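Putative TetR transcriptional regulator (Rhodococcus sp., PDB 2I10) probably binds DNA as a TetR-family transcriptional regulator and has p-nitrophenol bound in a pocket of its C-terminal domain in the crystal. Local coordinates at residues Met134-Thr137 and Val138-Phe142. Sequence-based numbering, arbitrary orientation.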
loop_
_atom_site.group_PDB
_atom_site.type_symbol
_atom_site.label_atom_id
_atom_site.label_comp_id
_atom_site.label_asym_id
_atom_site.label_seq_id
_atom_site.Cartn_x
_atom_site.Cartn_y
_atom_site.Cartn_z
HETATM N N MSE B 134 6.781 -0.331 15.036
HETATM C CA MSE B 134 5.649 0.568 14.867
HETATM C C MSE B 134 4.371 0.009 15.539
HETATM O O MSE B 134 3.719 0.724 16.266
HETATM C CB MSE B 134 5.391 0.904 13.396
HETATM C CG MSE B 134 4.048 1.635 13.206
HETATM SE SE MSE B 134 3.744 2.251 11.387
HETATM C CE MSE B 134 3.144 0.585 10.531
ATOM N N ARG B 135 4.052 -1.270 15.294
ATOM C CA ARG B 135 2.894 -1.904 15.877
ATOM C C ARG B 135 2.957 -1.799 17.412
ATOM O O ARG B 135 1.999 -1.383 18.033
ATOM C CB ARG B 135 2.775 -3.383 15.450
ATOM C CG ARG B 135 1.412 -4.008 15.796
ATOM C CD ARG B 135 1.297 -5.495 15.383
ATOM N NE ARG B 135 2.087 -6.257 16.317
ATOM C CZ ARG B 135 1.608 -6.868 17.399
ATOM N NH1 ARG B 135 2.467 -7.480 18.217
ATOM N NH2 ARG B 135 0.290 -6.930 17.630
ATOM N N GLN B 136 4.098 -2.173 17.996
ATOM C CA GLN B 136 4.264 -2.102 19.445
ATOM C C GLN B 136 4.182 -0.682 20.034
ATOM O O GLN B 136 3.647 -0.510 21.114
ATOM C CB GLN B 136 5.557 -2.818 19.899
ATOM C CG GLN B 136 5.606 -3.007 21.442
ATOM C CD GLN B 136 4.413 -3.786 21.989
ATOM O OE1 GLN B 136 4.090 -4.870 21.472
ATOM N NE2 GLN B 136 3.725 -3.227 23.013
ATOM N N THR B 137 4.749 0.307 19.334
ATOM C CA THR B 137 4.691 1.718 19.737
ATOM C C THR B 137 3.249 2.246 19.776
ATOM O O THR B 137 2.836 3.012 20.665
ATOM C CB THR B 137 5.525 2.595 18.741
ATOM O OG1 THR B 137 6.907 2.176 18.767
ATOM C CG2 THR B 137 5.461 4.048 19.125
ATOM N N VAL B 138 2.477 1.846 18.775
ATOM C CA VAL B 138 1.061 2.185 18.710
ATOM C C VAL B 138 0.336 1.460 19.836
ATOM O O VAL B 138 -0.418 2.068 20.544
ATOM C CB VAL B 138 0.484 1.866 17.260
ATOM C CG1 VAL B 138 -1.012 1.980 17.231
ATOM C CG2 VAL B 138 1.076 2.834 16.268
ATOM N N LEU B 139 0.608 0.179 20.041
ATOM C CA LEU B 139 -0.003 -0.556 21.160
ATOM C C LEU B 139 0.354 0.052 22.532
ATOM O O LEU B 139 -0.496 0.076 23.443
ATOM C CB LEU B 139 0.430 -2.059 21.166
ATOM C CG LEU B 139 -0.208 -3.031 20.162
ATOM C CD1 LEU B 139 0.551 -4.371 20.067
ATOM C CD2 LEU B 139 -1.720 -3.222 20.476
ATOM N N ASP B 140 1.604 0.484 22.696
ATOM C CA ASP B 140 2.031 1.119 23.969
ATOM C C ASP B 140 1.206 2.365 24.118
ATOM O O ASP B 140 0.733 2.663 25.215
ATOM C CB ASP B 140 3.519 1.521 23.934
ATOM C CG ASP B 140 4.451 0.345 24.077
ATOM O OD1 ASP B 140 3.976 -0.724 24.538
ATOM O OD2 ASP B 140 5.678 0.475 23.751
ATOM N N ARG B 141 1.005 3.107 23.022
ATOM C CA ARG B 141 0.188 4.359 23.110
ATOM C C ARG B 141 -1.267 4.061 23.531
ATOM O O ARG B 141 -1.879 4.835 24.296
ATOM C CB ARG B 141 0.173 5.148 21.793
ATOM C CG ARG B 141 -0.395 6.580 21.855
ATOM C CD ARG B 141 0.332 7.456 22.882
ATOM N NE ARG B 141 -0.352 8.706 23.227
ATOM C CZ ARG B 141 -1.294 8.803 24.170
ATOM N NH1 ARG B 141 -1.711 7.747 24.835
ATOM N NH2 ARG B 141 -1.810 9.969 24.459
ATOM N N PHE B 142 -1.795 2.943 23.024
ATOM C CA PHE B 142 -3.173 2.511 23.301
ATOM C C PHE B 142 -3.315 2.067 24.777
ATOM O O PHE B 142 -4.335 2.337 25.409
ATOM C CB PHE B 142 -3.610 1.422 22.320
ATOM C CG PHE B 142 -3.859 1.939 20.888
ATOM C CD1 PHE B 142 -3.896 3.299 20.610
ATOM C CD2 PHE B 142 -4.077 1.057 19.831
ATOM C CE1 PHE B 142 -4.165 3.767 19.330
ATOM C CE2 PHE B 142 -4.335 1.543 18.556
ATOM C CZ PHE B 142 -4.390 2.896 18.314
#
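Gln136 and Asp140, an i to i+4 pair on a helix, are joined by a side-chain hydrogen bond from Gln136 NE2 to Asp140 OD1 of 2.9 Å. The donor keeps its partner in the plane of its own amide, yet reaches the carboxylate oxygen from above, 49° out of the carboxylate plane, and the two flat groups are turned 54° against each other. A bend at chi2 of Gln136 (57°) turns the amide toward Asp140; the two side chains cross at about a right angle. The same two residues share the helical backbone bond from Asp140 N to Gln136 O (2.8 Å). One residue earlier in each segment, Arg135 and Leu139 form a second i to i+4 pair, likewise joined by a backbone bond, from Leu139 N to Arg135 O, and run side by side in the same direction; Leu139 CD1 lies over one guanidinium face near its rim, 3.5 Å from Arg135 NH2, and also comes within 3.8 Å of Gln136 OE1. Arg135 NE forms a salt bridge with Glu132, and the arginine touches the bound p-nitrophenol, so Leu139 packs against a residue of the ligand pocket. Both segments lie within helix 121-148, where Met134 reaches both helix 157-177 and helix 71-78, Arg135 meets helix 157-177, Thr137 helix 71-78, and Arg141 and Phe142 pack on helix 83-98.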